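Local coordinates for ABC-type transport system, sugar-family extracellular solute-binding protein (Peptoclostridium difficile 630, PDB 6HNI), which binds tyrosine between its two lobes, probably for delivery to an ABC transporter, and is a lipoprotein with adhesive properties, at residues A[46-50]-A[51-55]. The protein carries 1 engineered substitution. Sequence-based numbering, arbitrary orientation. Where two conformers were deposited one is given.
Sequences KALEK and NGFKD
Asn51 folds its side chain back onto the last turn of helix 35-50. Its CB lies 3.5 Å from Ala47 O; with CG beside the backbone N (chi1 -76°), CG stays near that oxygen, and the turn of the amide then brings ND2 to 2.9 Å from Ala47 O. The hydrogen bond is nearly straight, 173° at the hydrogen, and the oxygen lies in the amide plane. Asparagine suits this place because its NH2, on a short chain, reaches back to a carbonyl that already accepts from Asn51 N, and does so from the opposite face. Gly52, its positive phi of 88° easy for a residue without CB, is the C' residue of a Schellman motif: Phe53 N bonds to Leu48 O (2.8 Å) and Gly52 N to Glu49 O (3.0 Å). The chain thereby turns toward strand 59-65 of the five-stranded parallel sheet. Phe53 CB lies 4.0 Å from the CB of buried Leu48, and both side chains touch Ile59; Phe53 is partly exposed, its apolar surface suited to covering Leu48. Opposite charges suit the exposed face, where Lys54 passes Glu49 OE2 with its CD (3.1 Å) before NZ comes to 4.0 Å from OE2, a long, probably weak salt bridge; a water links OE2 to Asp55 N.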
ATOM      1  N   LYS A  46       6.180 -16.253  -6.537  1.00 12.91           N
ATOM      2  CA  LYS A  46       7.363 -17.011  -6.080  1.00 14.91           C
ATOM      3  C   LYS A  46       6.971 -17.997  -4.987  1.00 13.29           C
ATOM      4  O   LYS A  46       7.500 -19.151  -4.995  1.00 14.20           O
ATOM      5  CB  LYS A  46       8.489 -16.098  -5.579  1.00 15.73           C
ATOM      6  CG  LYS A  46       9.186 -15.298  -6.643  1.00 16.02           C
ATOM      7  CD  LYS A  46      10.224 -14.354  -6.065  1.00 18.96           C
ATOM      8  CE  LYS A  46      10.944 -13.602  -7.172  1.00 21.22           C
ATOM      9  NZ  LYS A  46      11.826 -12.559  -6.605  1.00 24.55           N
ATOM     10  N   ALA A  47       6.090 -17.636  -4.054  1.00 13.88           N
ATOM     11  CA  ALA A  47       5.685 -18.565  -3.004  1.00 12.74           C
ATOM     12  C   ALA A  47       4.970 -19.749  -3.644  1.00 13.43           C
ATOM     13  O   ALA A  47       5.190 -20.909  -3.255  1.00 14.94           O
ATOM     14  CB  ALA A  47       4.798 -17.908  -1.923  1.00 13.75           C
ATOM     15  N   LEU A  48       4.109 -19.519  -4.620  1.00 14.07           N
ATOM     16  CA  LEU A  48       3.358 -20.629  -5.204  0.70 13.48           C
ATOM     17  C   LEU A  48       4.334 -21.541  -5.899  1.00 13.97           C
ATOM     18  O   LEU A  48       4.249 -22.790  -5.722  1.00 16.27           O
ATOM     19  CB  LEU A  48       2.294 -20.137  -6.177  0.70 15.03           C
ATOM     20  CG  LEU A  48       0.967 -19.675  -5.574  0.70 17.74           C
ATOM     21  CD1 LEU A  48       0.172 -19.099  -6.717  0.70 19.82           C
ATOM     22  CD2 LEU A  48       0.138 -20.748  -4.888  0.70 19.62           C
ATOM     23  N   GLU A  49       5.283 -20.992  -6.636  1.00 14.96           N
ATOM     24  CA  GLU A  49       6.248 -21.803  -7.350  1.00 16.36           C
ATOM     25  C   GLU A  49       7.106 -22.653  -6.391  1.00 16.61           C
ATOM     26  O   GLU A  49       7.340 -23.843  -6.652  1.00 20.08           O
ATOM     27  CB  GLU A  49       7.185 -20.950  -8.213  1.00 19.38           C
ATOM     28  CG  GLU A  49       6.564 -20.398  -9.492  1.00 24.21           C
ATOM     29  CD  GLU A  49       7.542 -20.334 -10.655  1.00 33.01           C
ATOM     30  OE1 GLU A  49       8.746 -20.603 -10.436  1.00 45.53           O
ATOM     31  OE2 GLU A  49       7.090 -20.005 -11.776  1.00 48.25           O
ATOM     32  N   LYS A  50       7.588 -22.072  -5.307  1.00 16.52           N
ATOM     33  CA  LYS A  50       8.374 -22.802  -4.304  1.00 17.79           C
ATOM     34  C   LYS A  50       7.600 -23.983  -3.681  1.00 17.69           C
ATOM     35  O   LYS A  50       8.197 -25.006  -3.296  1.00 22.57           O
ATOM     36  CB  LYS A  50       8.886 -21.862  -3.222  1.00 20.69           C
ATOM     37  CG  LYS A  50      10.007 -22.514  -2.434  1.00 26.28           C
ATOM     38  CD  LYS A  50      10.363 -21.726  -1.246  1.00 30.00           C
ATOM     39  CE  LYS A  50      11.584 -22.319  -0.573  1.00 33.34           C
ATOM     40  NZ  LYS A  50      11.825 -21.446   0.599  1.00 38.23           N
ATOM     41  N   ASN A  51       6.282 -23.865  -3.642  1.00 16.59           N
ATOM     42  CA  ASN A  51       5.388 -24.854  -3.105  1.00 18.36           C
ATOM     43  C   ASN A  51       4.810 -25.816  -4.157  1.00 18.10           C
ATOM     44  O   ASN A  51       3.909 -26.585  -3.853  1.00 23.91           O
ATOM     45  CB  ASN A  51       4.306 -24.180  -2.292  1.00 18.31           C
ATOM     46  CG  ASN A  51       4.811 -23.719  -0.947  1.00 17.04           C
ATOM     47  OD1 ASN A  51       4.732 -24.456   0.023  1.00 21.73           O
ATOM     48  ND2 ASN A  51       5.266 -22.457  -0.859  1.00 17.02           N
ATOM     49  N   GLY A  52       5.361 -25.753  -5.366  1.00 17.48           N
ATOM     50  CA  GLY A  52       5.054 -26.670  -6.434  1.00 19.40           C
ATOM     51  C   GLY A  52       3.885 -26.310  -7.313  1.00 20.32           C
ATOM     52  O   GLY A  52       3.409 -27.157  -8.066  1.00 25.12           O
ATOM     53  N   PHE A  53       3.456 -25.032  -7.264  1.00 21.16           N
ATOM     54  CA  PHE A  53       2.338 -24.570  -8.071  1.00 20.45           C
ATOM     55  C   PHE A  53       2.873 -23.624  -9.113  1.00 19.03           C
ATOM     56  O   PHE A  53       3.303 -22.520  -8.796  1.00 21.80           O
ATOM     57  CB  PHE A  53       1.309 -23.878  -7.211  1.00 22.50           C
ATOM     58  CG  PHE A  53       0.587 -24.796  -6.292  1.00 19.82           C
ATOM     59  CD1 PHE A  53      -0.520 -25.492  -6.738  1.00 24.99           C
ATOM     60  CD2 PHE A  53       1.014 -24.965  -4.996  1.00 20.77           C
ATOM     61  CE1 PHE A  53      -1.206 -26.332  -5.871  1.00 27.44           C
ATOM     62  CE2 PHE A  53       0.332 -25.794  -4.126  1.00 25.75           C
ATOM     63  CZ  PHE A  53      -0.783 -26.459  -4.556  1.00 25.90           C
ATOM     64  N   LYS A  54       2.858 -24.078 -10.349  1.00 21.47           N
ATOM     65  CA  LYS A  54       3.593 -23.423 -11.413  1.00 22.66           C
ATOM     66  C   LYS A  54       2.639 -23.104 -12.570  1.00 21.19           C
ATOM     67  O   LYS A  54       1.918 -23.988 -13.058  1.00 23.45           O
ATOM     68  CB  LYS A  54       4.753 -24.353 -11.808  1.00 25.77           C
ATOM     69  CG  LYS A  54       5.476 -24.016 -13.090  1.00 35.29           C
ATOM     70  CD  LYS A  54       5.993 -22.593 -13.130  1.00 39.88           C
ATOM     71  CE  LYS A  54       6.861 -22.372 -14.360  1.00 45.89           C
ATOM     72  NZ  LYS A  54       8.213 -22.981 -14.181  1.00 51.35           N
ATOM     73  N   ASP A  55       2.634 -21.841 -12.992  1.00 22.04           N
ATOM     74  CA  ASP A  55       1.766 -21.354 -14.099  1.00 20.91           C
ATOM     75  C   ASP A  55       2.105 -22.117 -15.371  1.00 25.59           C
ATOM     76  O   ASP A  55       3.284 -22.314 -15.690  1.00 26.46           O
ATOM     77  CB  ASP A  55       1.969 -19.845 -14.344  1.00 24.92           C
ATOM     78  CG  ASP A  55       0.929 -19.254 -15.299  1.00 27.06           C
ATOM     79  OD1 ASP A  55      -0.226 -19.742 -15.344  1.00 26.18           O
ATOM     80  OD2 ASP A  55       1.256 -18.266 -16.012  1.00 37.17           O
TER
HETATM   81  O   HOH W   1       4.238 -19.713 -11.870  1.00 32.76           O